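Local coordinates for protein CDP-glucose 4,6-dehydratase (Salmonella enterica subsp. enterica serovar Typhi, PDB 1WVG) that catalyses the conversion of CDP-D-glucose to CDP-4-dehydro-6-deoxy-D-glucose and water, with NAD(+) as cofactor, in O-antigen biosynthesis, at residues L41-T45 / V46-F50; R206-P209 / D210-S214; H234-E237 / P238-G241; T281-G284 / D285-W289. All blocks are in the same frame, centred on the assembly; numbering follows the deposited sequence.

Two of the four contacts touch the bound nucleotides directly, and a third lies close by. Interactions 1 and 2, with centres about 16 Å apart, both meet adenosine-5-diphosphoribose: interaction 1 chiefly at the adenosine, with Pro44 beside the first phosphate, and interaction 2 at the second phosphate. Interaction 2 also reaches the CDP-xylose, so it spans both sites. Interaction 3 lies deeper in the chain, about 20 Å from both between centres, and touches neither ligand; the side chain of Val235 is still only about 7 Å from the cofactor fragment. Interaction 4 is peripheral, but its centre is about 12 Å from that of interaction 2, which it meets where Leu212 CD2 packs on Trp283 CZ3 at 3.9 Å.

Interaction 1: L41-T45 / V46-F50. With APR (adenosine-5-diphosphoribose), chain C.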
loop_
_atom_site.group_PDB
_atom_site.type_symbol
_atom_site.label_atom_id
_atom_site.label_comp_id
_atom_site.label_asym_id
_atom_site.label_seq_id
_atom_site.Cartn_x
_atom_site.Cartn_y
_atom_site.Cartn_z
ATOM N N LEU A 41 -15.469 -28.542 -23.284
ATOM C CA LEU A 41 -16.830 -28.921 -23.595
ATOM C C LEU A 41 -16.979 -28.703 -25.083
ATOM O O LEU A 41 -16.001 -28.303 -25.734
ATOM C CB LEU A 41 -17.844 -28.102 -22.776
ATOM C CG LEU A 41 -17.633 -28.316 -21.297
ATOM C CD1 LEU A 41 -18.319 -27.217 -20.528
ATOM C CD2 LEU A 41 -18.165 -29.677 -20.891
ATOM N N ASP A 42 -18.150 -28.964 -25.639
ATOM C CA ASP A 42 -18.272 -28.718 -27.064
ATOM C C ASP A 42 -18.137 -27.214 -27.330
ATOM O O ASP A 42 -18.455 -26.404 -26.437
ATOM C CB ASP A 42 -19.533 -29.355 -27.699
ATOM C CG ASP A 42 -19.320 -30.757 -28.233
ATOM O OD1 ASP A 42 -18.824 -30.993 -29.315
ATOM O OD2 ASP A 42 -19.734 -31.702 -27.424
ATOM N N ALA A 43 -17.657 -26.854 -28.538
ATOM C CA ALA A 43 -17.471 -25.447 -28.886
ATOM C C ALA A 43 -18.518 -24.562 -28.274
ATOM O O ALA A 43 -19.734 -24.808 -28.324
ATOM C CB ALA A 43 -17.138 -25.083 -30.328
ATOM N N PRO A 44 -17.959 -23.528 -27.676
ATOM C CA PRO A 44 -18.715 -22.557 -26.958
ATOM C C PRO A 44 -19.771 -21.903 -27.803
ATOM O O PRO A 44 -20.781 -21.479 -27.267
ATOM C CB PRO A 44 -17.709 -21.511 -26.467
ATOM C CG PRO A 44 -16.425 -21.735 -27.243
ATOM C CD PRO A 44 -16.564 -23.069 -27.947
ATOM N N THR A 45 -19.512 -21.807 -29.095
ATOM C CA THR A 45 -20.463 -21.146 -29.950
ATOM C C THR A 45 -20.514 -21.742 -31.336
ATOM O O THR A 45 -19.743 -22.631 -31.678
ATOM C CB THR A 45 -19.982 -19.695 -30.141
ATOM O OG1 THR A 45 -18.795 -19.794 -30.882
ATOM C CG2 THR A 45 -19.655 -19.026 -28.810
ATOM N N VAL A 46 -21.444 -21.173 -32.108
ATOM C CA VAL A 46 -21.698 -21.445 -33.518
ATOM C C VAL A 46 -22.077 -20.150 -34.180
ATOM O O VAL A 46 -23.012 -19.448 -33.789
ATOM C CB VAL A 46 -22.576 -22.593 -33.989
ATOM C CG1 VAL A 46 -22.199 -22.831 -35.446
ATOM C CG2 VAL A 46 -22.343 -23.879 -33.202
ATOM N N PRO A 47 -21.259 -19.815 -35.134
ATOM C CA PRO A 47 -20.106 -20.629 -35.527
ATOM C C PRO A 47 -18.979 -20.658 -34.466
ATOM O O PRO A 47 -19.071 -20.034 -33.403
ATOM C CB PRO A 47 -19.519 -19.924 -36.763
ATOM C CG PRO A 47 -20.279 -18.606 -36.935
ATOM C CD PRO A 47 -21.458 -18.607 -35.971
ATOM N N SER A 48 -17.915 -21.382 -34.785
ATOM C CA SER A 48 -16.781 -21.513 -33.909
ATOM C C SER A 48 -15.566 -21.760 -34.766
ATOM O O SER A 48 -15.578 -22.466 -35.764
ATOM C CB SER A 48 -16.925 -22.638 -32.904
ATOM O OG SER A 48 -16.279 -23.761 -33.471
ATOM N N LEU A 49 -14.482 -21.140 -34.367
ATOM C CA LEU A 49 -13.226 -21.267 -35.075
ATOM C C LEU A 49 -12.759 -22.725 -35.070
ATOM O O LEU A 49 -12.191 -23.261 -36.028
ATOM C CB LEU A 49 -12.182 -20.287 -34.432
ATOM C CG LEU A 49 -10.782 -20.311 -35.052
ATOM C CD1 LEU A 49 -10.782 -19.682 -36.447
ATOM C CD2 LEU A 49 -9.832 -19.548 -34.131
ATOM N N PHE A 50 -13.005 -23.360 -33.940
ATOM C CA PHE A 50 -12.612 -24.731 -33.826
ATOM C C PHE A 50 -13.182 -25.513 -35.001
ATOM O O PHE A 50 -12.490 -26.199 -35.770
ATOM C CB PHE A 50 -13.160 -25.328 -32.513
ATOM C CG PHE A 50 -12.554 -26.698 -32.233
ATOM C CD1 PHE A 50 -11.231 -26.839 -31.787
ATOM C CD2 PHE A 50 -13.313 -27.856 -32.437
ATOM C CE1 PHE A 50 -10.665 -28.093 -31.542
ATOM C CE2 PHE A 50 -12.758 -29.121 -32.214
ATOM C CZ PHE A 50 -11.437 -29.238 -31.765
HETATM N N1 APR C . -15.190 -27.902 -18.676
HETATM C C2 APR C . -14.334 -27.871 -19.725
HETATM N N3 APR C . -14.138 -26.919 -20.587
HETATM C C4 APR C . -14.902 -25.839 -20.322
HETATM C C5 APR C . -15.791 -25.688 -19.305
HETATM C C6 APR C . -15.958 -26.805 -18.431
HETATM N N6 APR C . -16.747 -26.871 -17.345
HETATM N N7 APR C . -16.372 -24.427 -19.344
HETATM C C8 APR C . -15.828 -23.847 -20.403
HETATM N N9 APR C . -14.932 -24.660 -21.027
HETATM C "C1'" APR C . -14.140 -24.412 -22.219
HETATM C "C2'" APR C . -15.020 -24.199 -23.420
HETATM O "O2'" APR C . -15.543 -25.455 -23.876
HETATM C "C3'" APR C . -13.985 -23.592 -24.369
HETATM O "O3'" APR C . -13.062 -24.501 -24.988
HETATM O "O4'" APR C . -13.485 -23.192 -22.078
HETATM C "C4'" APR C . -13.254 -22.646 -23.378
HETATM C "C5'" APR C . -13.811 -21.255 -23.306
HETATM O "O5'" APR C . -13.511 -20.606 -24.566
HETATM P PA APR C . -14.254 -19.230 -25.021
HETATM O O1A APR C . -15.658 -19.099 -24.445
HETATM O O2A APR C . -13.981 -19.020 -26.528
HETATM O O3A APR C . -13.402 -18.162 -24.238
HETATM P PB APR C . -11.911 -17.626 -24.608
HETATM O O1B APR C . -12.085 -16.202 -25.079
HETATM O O2B APR C . -11.142 -18.614 -25.465
HETATM O O5D APR C . -11.234 -17.737 -23.171
HETATM C C5D APR C . -10.141 -18.657 -23.012
HETATM O O4D APR C . -8.811 -17.146 -21.562
HETATM O O1D APR C . -9.550 -14.963 -21.158
HETATM C C1D APR C . -9.422 -16.311 -20.621
HETATM O O2D APR C . -11.305 -16.676 -19.095
HETATM C C2D APR C . -10.804 -16.887 -20.429
HETATM O O3D APR C . -10.011 -18.815 -19.275
HETATM C C3D APR C . -10.545 -18.380 -20.523
HETATM C C4D APR C . -9.536 -18.417 -21.647
#
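A short hydrogen bond of 2.5 Å from Thr45 OG1 to Pro47 O ties the loop 41-45 to the turn that leads into helix 49-52. OG1 sits between the backbone N and the carbonyl carbon (chi1 67°), where it meets the carbonyl two residues ahead, at a C=O...donor angle of 153°. The peptide bond between Val46 and Pro47 is cis, and this kink brings the chain back on itself. Ser48 then packs inward: its CB lies 3.1 Å from Thr45 O, while OG is 3.5 Å from Ala43 CB. Ser48 is the N-cap residue of the helix, and its OG caps Glu51 N.

Upstream, the same loop meets the cofactor fragment. Leu41 N donates to the ribose O2' at 3.1 Å, and Leu41 CG packs against the adenine, 3.6 Å from C6. Pro44 CG approaches the phosphate oxygen O2A at 3.7 Å. In these contacts O2' is met by a neutral main-chain N-H, and the base and phosphate by apolar side chains. Neither segment brings a basic side chain to the plain 2'-hydroxyl, which is compatible with NAD(+) but does not by itself decide the cofactor.

Interaction 2: R206-P209 / D210-S214; sequences RLIP and DILRS. With CXY (cytidine-5'-diphospho-beta-D-xylose), chain D; APR (adenosine-5-diphosphoribose), chain C.
Regular backbone hydrogen bonds join 206-209 to 210-214 as the first turns of helix 207-216: Asp210 N to Arg206 O, Ile211 N to Leu207 O, Leu212 N to Ile208 O and Arg213 N to Pro209 O. The Ser214 hydroxyl adds a side-chain bond to Asp210 O, 3.1 Å from OG.

Apolar contacts follow the same spacing. Leu207 CG meets Ile211 CD1 at 3.7 Å, and the branch CG2 of Ile208 touches Leu212 CD1 at 3.9 Å. Leu207 CD1 also packs against the cytosine, 3.6 Å from C5.

Polar contacts with the ligands cluster at the start of the helix. Arg206 stretches out from CG to NE and turns the edge of its guanidinium to both ligands: NE donates to the xylose O2' at 2.9 Å, while NH1 and NH2 share the cofactor phosphate oxygen O1B, 2.8 Å from NH1. A salt bridge from Asp201 to NH1 helps to fix this group. Leu207 N donates to the CDP oxygen O1A at 3.0 Å, and Asp210 OD2 receives the cytosine N4 at 2.8 Å in a nearly straight bond (165°).

On the apolar side, Ile208 packs between helices 272-283 and 322-337, whereas Leu207 and Ile211 lie on strand 221-223.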
loop_
_atom_site.group_PDB
_atom_site.type_symbol
_atom_site.label_atom_id
_atom_site.label_comp_id
_atom_site.label_asym_id
_atom_site.label_seq_id
_atom_site.Cartn_x
_atom_site.Cartn_y
_atom_site.Cartn_z
ATOM N N ARG A 206 -19.477 -9.744 -26.341
ATOM C CA ARG A 206 -18.161 -9.142 -26.500
ATOM C C ARG A 206 -18.295 -8.083 -27.557
ATOM O O ARG A 206 -19.136 -8.210 -28.433
ATOM C CB ARG A 206 -17.033 -10.143 -26.746
ATOM C CG ARG A 206 -16.783 -11.101 -25.558
ATOM C CD ARG A 206 -15.433 -11.805 -25.737
ATOM N NE ARG A 206 -15.066 -12.680 -24.642
ATOM C CZ ARG A 206 -14.322 -13.786 -24.779
ATOM N NH1 ARG A 206 -13.842 -14.208 -25.952
ATOM N NH2 ARG A 206 -14.030 -14.515 -23.706
ATOM N N LEU A 207 -17.497 -7.041 -27.447
ATOM C CA LEU A 207 -17.548 -5.897 -28.322
ATOM C C LEU A 207 -17.382 -6.101 -29.812
ATOM O O LEU A 207 -18.240 -5.744 -30.604
ATOM C CB LEU A 207 -16.597 -4.804 -27.833
ATOM C CG LEU A 207 -16.711 -3.528 -28.661
ATOM C CD1 LEU A 207 -18.076 -2.869 -28.394
ATOM C CD2 LEU A 207 -15.539 -2.596 -28.342
ATOM N N ILE A 208 -16.242 -6.637 -30.186
ATOM C CA ILE A 208 -15.926 -6.872 -31.583
ATOM C C ILE A 208 -16.844 -7.888 -32.229
ATOM O O ILE A 208 -17.300 -7.677 -33.351
ATOM C CB ILE A 208 -14.489 -7.297 -31.703
ATOM C CG1 ILE A 208 -13.626 -6.095 -31.315
ATOM C CG2 ILE A 208 -14.252 -7.739 -33.130
ATOM C CD1 ILE A 208 -13.570 -5.041 -32.434
ATOM N N PRO A 209 -17.122 -8.994 -31.534
ATOM C CA PRO A 209 -18.024 -9.940 -32.140
ATOM C C PRO A 209 -19.350 -9.249 -32.379
ATOM O O PRO A 209 -19.909 -9.374 -33.475
ATOM C CB PRO A 209 -18.147 -11.170 -31.220
ATOM C CG PRO A 209 -16.872 -11.148 -30.407
ATOM C CD PRO A 209 -16.397 -9.697 -30.432
ATOM N N ASP A 210 -19.796 -8.506 -31.354
ATOM C CA ASP A 210 -21.046 -7.744 -31.392
ATOM C C ASP A 210 -21.058 -6.848 -32.604
ATOM O O ASP A 210 -22.035 -6.746 -33.334
ATOM C CB ASP A 210 -21.273 -6.841 -30.138
ATOM C CG ASP A 210 -21.984 -7.487 -28.961
ATOM O OD1 ASP A 210 -22.220 -8.677 -28.869
ATOM O OD2 ASP A 210 -22.335 -6.640 -28.024
ATOM N N ILE A 211 -19.936 -6.190 -32.785
ATOM C CA ILE A 211 -19.799 -5.265 -33.868
ATOM C C ILE A 211 -19.848 -5.937 -35.202
ATOM O O ILE A 211 -20.525 -5.482 -36.119
ATOM C CB ILE A 211 -18.500 -4.526 -33.761
ATOM C CG1 ILE A 211 -18.584 -3.439 -32.687
ATOM C CG2 ILE A 211 -18.265 -3.927 -35.117
ATOM C CD1 ILE A 211 -17.194 -2.899 -32.291
ATOM N N LEU A 212 -19.104 -7.023 -35.299
ATOM C CA LEU A 212 -19.015 -7.782 -36.546
ATOM C C LEU A 212 -20.349 -8.362 -37.017
ATOM O O LEU A 212 -20.654 -8.423 -38.195
ATOM C CB LEU A 212 -17.975 -8.915 -36.405
ATOM C CG LEU A 212 -16.522 -8.434 -36.489
ATOM C CD1 LEU A 212 -15.499 -9.582 -36.340
ATOM C CD2 LEU A 212 -16.326 -7.711 -37.810
ATOM N N ARG A 213 -21.149 -8.802 -36.063
ATOM C CA ARG A 213 -22.437 -9.405 -36.324
ATOM C C ARG A 213 -23.425 -8.390 -36.896
ATOM O O ARG A 213 -24.130 -8.700 -37.858
ATOM C CB ARG A 213 -22.954 -10.087 -35.050
ATOM C CG ARG A 213 -24.319 -10.755 -35.205
ATOM C CD ARG A 213 -25.475 -9.766 -35.079
ATOM N NE ARG A 213 -26.731 -10.219 -35.709
ATOM C CZ ARG A 213 -27.613 -9.416 -36.326
ATOM N NH1 ARG A 213 -27.441 -8.094 -36.464
ATOM N NH2 ARG A 213 -28.709 -9.978 -36.851
ATOM N N SER A 214 -23.465 -7.189 -36.289
ATOM C CA SER A 214 -24.328 -6.095 -36.736
ATOM C C SER A 214 -23.921 -5.629 -38.105
ATOM O O SER A 214 -24.721 -5.499 -39.026
ATOM C CB SER A 214 -24.188 -4.918 -35.809
ATOM O OG SER A 214 -24.520 -5.341 -34.495
HETATM O O1B CXY D . -13.924 -6.772 -20.820
HETATM P PB CXY D . -14.883 -7.923 -21.053
HETATM O O2B CXY D . -16.136 -7.858 -20.220
HETATM O "O1'" CXY D . -14.104 -9.345 -20.780
HETATM O O3A CXY D . -15.067 -7.718 -22.573
HETATM P PA CXY D . -16.354 -7.212 -23.465
HETATM O O1A CXY D . -15.901 -7.314 -24.878
HETATM O O2A CXY D . -17.562 -8.005 -23.152
HETATM O O5D CXY D . -16.538 -5.721 -22.936
HETATM C C5D CXY D . -15.604 -4.729 -23.383
HETATM C C4D CXY D . -16.174 -3.364 -23.083
HETATM O O4D CXY D . -17.030 -2.992 -24.191
HETATM C C3D CXY D . -16.983 -3.198 -21.797
HETATM O O3D CXY D . -16.861 -1.890 -21.132
HETATM C C2D CXY D . -18.386 -3.425 -22.389
HETATM O O2D CXY D . -19.353 -2.842 -21.511
HETATM C C1D CXY D . -18.274 -2.630 -23.670
HETATM N N1 CXY D . -19.297 -2.966 -24.665
HETATM C C6 CXY D . -19.381 -4.252 -25.174
HETATM C C5 CXY D . -20.262 -4.597 -26.079
HETATM C C4 CXY D . -21.211 -3.664 -26.581
HETATM N N3 CXY D . -21.072 -2.375 -26.042
HETATM C C2 CXY D . -20.155 -1.968 -25.087
HETATM N N4 CXY D . -22.091 -3.903 -27.401
HETATM O O2 CXY D . -20.106 -0.817 -24.639
HETATM C "C1'" CXY D . -13.394 -9.827 -21.908
HETATM C "C2'" CXY D . -13.581 -11.324 -21.911
HETATM C "C3'" CXY D . -12.980 -11.836 -20.616
HETATM C "C4'" CXY D . -11.499 -11.469 -20.537
HETATM C "C5'" CXY D . -11.335 -9.962 -20.679
HETATM O "O2'" CXY D . -14.977 -11.690 -21.944
HETATM O "O3'" CXY D . -13.057 -13.273 -20.591
HETATM O "O4'" CXY D . -10.944 -11.930 -19.307
HETATM O "O5'" CXY D . -11.973 -9.492 -21.871
HETATM N N1 APR C . -15.190 -27.902 -18.676
HETATM C C2 APR C . -14.334 -27.871 -19.725
HETATM N N3 APR C . -14.138 -26.919 -20.587
HETATM C C4 APR C . -14.902 -25.839 -20.322
HETATM C C5 APR C . -15.791 -25.688 -19.305
HETATM C C6 APR C . -15.958 -26.805 -18.431
HETATM N N6 APR C . -16.747 -26.871 -17.345
HETATM N N7 APR C . -16.372 -24.427 -19.344
HETATM C C8 APR C . -15.828 -23.847 -20.403
HETATM N N9 APR C . -14.932 -24.660 -21.027
HETATM C "C1'" APR C . -14.140 -24.412 -22.219
HETATM C "C2'" APR C . -15.020 -24.199 -23.420
HETATM O "O2'" APR C . -15.543 -25.455 -23.876
HETATM C "C3'" APR C . -13.985 -23.592 -24.369
HETATM O "O3'" APR C . -13.062 -24.501 -24.988
HETATM O "O4'" APR C . -13.485 -23.192 -22.078
HETATM C "C4'" APR C . -13.254 -22.646 -23.378
HETATM C "C5'" APR C . -13.811 -21.255 -23.306
HETATM O "O5'" APR C . -13.511 -20.606 -24.566
HETATM P PA APR C . -14.254 -19.230 -25.021
HETATM O O1A APR C . -15.658 -19.099 -24.445
HETATM O O2A APR C . -13.981 -19.020 -26.528
HETATM O O3A APR C . -13.402 -18.162 -24.238
HETATM P PB APR C . -11.911 -17.626 -24.608
HETATM O O1B APR C . -12.085 -16.202 -25.079
HETATM O O2B APR C . -11.142 -18.614 -25.465
HETATM O O5D APR C . -11.234 -17.737 -23.171
HETATM C C5D APR C . -10.141 -18.657 -23.012
HETATM O O4D APR C . -8.811 -17.146 -21.562
HETATM O O1D APR C . -9.550 -14.963 -21.158
HETATM C C1D APR C . -9.422 -16.311 -20.621
HETATM O O2D APR C . -11.305 -16.676 -19.095
HETATM C C2D APR C . -10.804 -16.887 -20.429
HETATM O O3D APR C . -10.011 -18.815 -19.275
HETATM C C3D APR C . -10.545 -18.380 -20.523
HETATM C C4D APR C . -9.536 -18.417 -21.647
#

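Interaction 3: H234-E237 / P238-G241; sequences HVLE and PLSG
Pro238 enters the first turn of helix 236-251 ring first, its CD 3.1 Å from Val235 O and 3.3 Å from His234 O. Lacking an N-H, it cannot give His234 O the usual helical bond; that carbonyl receives Glu237 N instead, at 2.8 Å. The preceding turn is capped by the imidazole of His234, whose ND1 accepts from Leu236 N at 2.9 Å. The bond is almost straight (171°) and lies close to the ring plane, which fixes the rotation of the ring; at its far edge NE2 is bonded to Glu349.

Leu239 comes next, laying CG over Val235 O at 3.4 Å, with CD1 in a looser apolar contact with Leu236 CD2 (4.4 Å). Ser240 N then donates to Leu236 O, while its OG, set between the backbone N and the carbonyl carbon (chi1 69°), folds back to Glu237 O at 2.6 Å. Trp316 NE1 and Tyr353 OH also bond to this OG. Gly241 N donates to that same carbonyl at 3.2 Å, so Glu237 O is gripped by two donors.

The carboxylate of Glu237 is held by the same Tyr353 and by the backbone N atoms of Arg319 and Trp320. Between strand 232-234 and the rest of its helix, this buried turn rests Pro238 on strand 187-197 of the Rossmann sheet, and Val235, Leu236 and Leu239 on helix 20-31.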
loop_
_atom_site.group_PDB
_atom_site.type_symbol
_atom_site.label_atom_id
_atom_site.label_comp_id
_atom_site.label_asym_id
_atom_site.label_seq_id
_atom_site.Cartn_x
_atom_site.Cartn_y
_atom_site.Cartn_z
ATOM N N HIS A 234 -4.659 -7.980 -30.207
ATOM C CA HIS A 234 -4.815 -9.126 -31.071
ATOM C C HIS A 234 -4.616 -10.390 -30.249
ATOM O O HIS A 234 -3.662 -10.527 -29.477
ATOM C CB HIS A 234 -3.773 -9.136 -32.229
ATOM C CG HIS A 234 -4.189 -10.089 -33.320
ATOM N ND1 HIS A 234 -4.051 -11.453 -33.178
ATOM C CD2 HIS A 234 -4.805 -9.858 -34.511
ATOM C CE1 HIS A 234 -4.542 -12.021 -34.269
ATOM N NE2 HIS A 234 -5.005 -11.087 -35.097
ATOM N N VAL A 235 -5.507 -11.330 -30.467
ATOM C CA VAL A 235 -5.487 -12.594 -29.769
ATOM C C VAL A 235 -4.116 -13.254 -29.791
ATOM O O VAL A 235 -3.745 -13.949 -28.859
ATOM C CB VAL A 235 -6.618 -13.515 -30.314
ATOM C CG1 VAL A 235 -6.449 -13.819 -31.801
ATOM C CG2 VAL A 235 -6.774 -14.803 -29.500
ATOM N N LEU A 236 -3.356 -13.074 -30.871
ATOM C CA LEU A 236 -2.030 -13.722 -30.979
ATOM C C LEU A 236 -0.979 -13.156 -30.025
ATOM O O LEU A 236 0.018 -13.807 -29.702
ATOM C CB LEU A 236 -1.463 -13.751 -32.412
ATOM C CG LEU A 236 -2.322 -14.561 -33.390
ATOM C CD1 LEU A 236 -1.752 -14.452 -34.798
ATOM C CD2 LEU A 236 -2.272 -16.017 -32.945
ATOM N N GLU A 237 -1.209 -11.929 -29.566
ATOM C CA GLU A 237 -0.270 -11.290 -28.653
ATOM C C GLU A 237 -0.021 -11.996 -27.319
ATOM O O GLU A 237 1.122 -12.338 -27.001
ATOM C CB GLU A 237 -0.633 -9.815 -28.476
ATOM C CG GLU A 237 -0.782 -9.156 -29.860
ATOM C CD GLU A 237 0.420 -8.339 -30.237
ATOM O OE1 GLU A 237 1.565 -8.740 -30.116
ATOM O OE2 GLU A 237 0.104 -7.142 -30.665
ATOM N N PRO A 238 -1.072 -12.210 -26.524
ATOM C CA PRO A 238 -0.887 -12.863 -25.247
ATOM C C PRO A 238 -0.486 -14.295 -25.495
ATOM O O PRO A 238 0.341 -14.826 -24.775
ATOM C CB PRO A 238 -2.234 -12.818 -24.537
ATOM C CG PRO A 238 -3.289 -12.483 -25.587
ATOM C CD PRO A 238 -2.526 -11.982 -26.795
ATOM N N LEU A 239 -1.065 -14.923 -26.549
ATOM C CA LEU A 239 -0.691 -16.290 -26.881
ATOM C C LEU A 239 0.823 -16.439 -26.967
ATOM O O LEU A 239 1.407 -17.385 -26.456
ATOM C CB LEU A 239 -1.322 -16.757 -28.202
ATOM C CG LEU A 239 -2.805 -17.072 -27.979
ATOM C CD1 LEU A 239 -3.415 -17.850 -29.148
ATOM C CD2 LEU A 239 -2.937 -17.830 -26.674
ATOM N N SER A 240 1.449 -15.504 -27.659
ATOM C CA SER A 240 2.929 -15.476 -27.821
ATOM C C SER A 240 3.570 -15.420 -26.454
ATOM O O SER A 240 4.557 -16.113 -26.180
ATOM C CB SER A 240 3.448 -14.339 -28.727
ATOM O OG SER A 240 3.290 -13.057 -28.159
ATOM N N GLY A 241 2.970 -14.582 -25.596
ATOM C CA GLY A 241 3.462 -14.479 -24.247
ATOM C C GLY A 241 3.325 -15.820 -23.561
ATOM O O GLY A 241 4.283 -16.303 -22.932
#

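Interaction 4: T281-G284 / D285-W289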
loop_
_atom_site.group_PDB
_atom_site.type_symbol
_atom_site.label_atom_id
_atom_site.label_comp_id
_atom_site.label_asym_id
_atom_site.label_seq_id
_atom_site.Cartn_x
_atom_site.Cartn_y
_atom_site.Cartn_z
ATOM N N THR A 281 -15.461 2.717 -39.821
ATOM C CA THR A 281 -14.633 3.158 -40.896
ATOM C C THR A 281 -14.018 2.011 -41.696
ATOM O O THR A 281 -14.009 2.029 -42.926
ATOM C CB THR A 281 -13.551 4.023 -40.246
ATOM O OG1 THR A 281 -14.119 5.272 -39.907
ATOM C CG2 THR A 281 -12.357 4.158 -41.178
ATOM N N LEU A 282 -13.475 1.028 -40.974
ATOM C CA LEU A 282 -12.835 -0.111 -41.565
ATOM C C LEU A 282 -13.798 -0.925 -42.389
ATOM O O LEU A 282 -13.452 -1.438 -43.448
ATOM C CB LEU A 282 -12.363 -0.965 -40.390
ATOM C CG LEU A 282 -11.022 -0.451 -39.914
ATOM C CD1 LEU A 282 -10.453 -1.419 -38.877
ATOM C CD2 LEU A 282 -10.080 -0.425 -41.110
ATOM N N TRP A 283 -15.019 -1.089 -41.865
ATOM C CA TRP A 283 -16.048 -1.872 -42.545
ATOM C C TRP A 283 -16.563 -1.140 -43.752
ATOM O O TRP A 283 -16.467 -1.606 -44.879
ATOM C CB TRP A 283 -17.236 -2.164 -41.632
ATOM C CG TRP A 283 -18.147 -3.224 -42.198
ATOM C CD1 TRP A 283 -19.276 -2.997 -42.922
ATOM C CD2 TRP A 283 -18.012 -4.667 -42.085
ATOM N NE1 TRP A 283 -19.861 -4.186 -43.261
ATOM C CE2 TRP A 283 -19.108 -5.233 -42.763
ATOM C CE3 TRP A 283 -17.077 -5.533 -41.484
ATOM C CZ2 TRP A 283 -19.277 -6.625 -42.829
ATOM C CZ3 TRP A 283 -17.248 -6.906 -41.555
ATOM C CH2 TRP A 283 -18.341 -7.450 -42.226
ATOM N N GLY A 284 -17.111 0.031 -43.486
ATOM C CA GLY A 284 -17.671 0.859 -44.539
ATOM C C GLY A 284 -19.123 0.461 -44.759
ATOM O O GLY A 284 -19.830 0.172 -43.793
ATOM N N ASP A 285 -19.542 0.451 -46.028
ATOM C CA ASP A 285 -20.874 0.072 -46.478
ATOM C C ASP A 285 -22.022 0.202 -45.484
ATOM O O ASP A 285 -22.660 -0.803 -45.067
ATOM C CB ASP A 285 -20.923 -1.334 -47.109
ATOM C CG ASP A 285 -19.661 -1.718 -47.847
ATOM O OD1 ASP A 285 -19.302 -1.177 -48.900
ATOM O OD2 ASP A 285 -19.025 -2.699 -47.256
ATOM N N ASP A 286 -22.294 1.468 -45.149
ATOM C CA ASP A 286 -23.389 1.821 -44.261
ATOM C C ASP A 286 -23.120 1.692 -42.767
ATOM O O ASP A 286 -23.880 2.275 -41.967
ATOM C CB ASP A 286 -24.697 1.040 -44.533
ATOM C CG ASP A 286 -25.065 0.669 -45.968
ATOM O OD1 ASP A 286 -24.714 1.316 -46.943
ATOM O OD2 ASP A 286 -25.843 -0.397 -45.999
ATOM N N ALA A 287 -22.094 0.901 -42.399
ATOM C CA ALA A 287 -21.765 0.666 -40.999
ATOM C C ALA A 287 -22.098 1.836 -40.067
ATOM O O ALA A 287 -21.792 2.995 -40.365
ATOM C CB ALA A 287 -20.376 0.067 -40.800
ATOM N N SER A 288 -22.740 1.531 -38.937
ATOM C CA SER A 288 -23.122 2.543 -37.966
ATOM C C SER A 288 -23.293 1.967 -36.573
ATOM O O SER A 288 -23.465 0.781 -36.333
ATOM C CB SER A 288 -24.392 3.280 -38.396
ATOM O OG SER A 288 -24.878 4.080 -37.342
ATOM N N TRP A 289 -23.259 2.809 -35.592
ATOM C CA TRP A 289 -23.460 2.216 -34.302
ATOM C C TRP A 289 -24.493 3.008 -33.553
ATOM O O TRP A 289 -24.948 4.078 -33.962
ATOM C CB TRP A 289 -22.168 1.981 -33.494
ATOM C CG TRP A 289 -21.380 3.226 -33.199
ATOM C CD1 TRP A 289 -20.410 3.825 -33.951
ATOM C CD2 TRP A 289 -21.511 4.014 -32.024
ATOM N NE1 TRP A 289 -19.927 4.948 -33.324
ATOM C CE2 TRP A 289 -20.582 5.074 -32.129
ATOM C CE3 TRP A 289 -22.322 3.873 -30.873
ATOM C CZ2 TRP A 289 -20.465 6.029 -31.118
ATOM C CZ3 TRP A 289 -22.190 4.810 -29.859
ATOM C CH2 TRP A 289 -21.274 5.876 -29.994
#
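Where helix 272-283 ends, Gly284 leaves helical geometry with a positive phi of 88°, and its carbonyl O accepts from Ala287 N at 2.8 Å, closing a tight turn. The methyl of Ala287 points back across this turn: CB is 3.0 Å from Gly284 O and meets Trp283 CD1 at 3.9 Å. The indole is brought there by a chi1 of -167°, which sets CG opposite the backbone N. The carboxylate of Asp285 lies beside the helix end, OD2 3.7 Å from Trp283 O; both are acceptors and do not bond. Lys334 joins these elements from helix 322-337, bonding to Trp283 O, making a cation-pi contact with the indole and forming a long, weak ion pair with Asp285. This helix C-terminus, with glycine as the first non-helical residue, runs into a beta turn with positive phi at Asp285 and Asp286, roughly type I' though Asp285 departs from ideal angles, and redirects the chain into strand 289-291, the partner of strand 221-223 in a small parallel sheet.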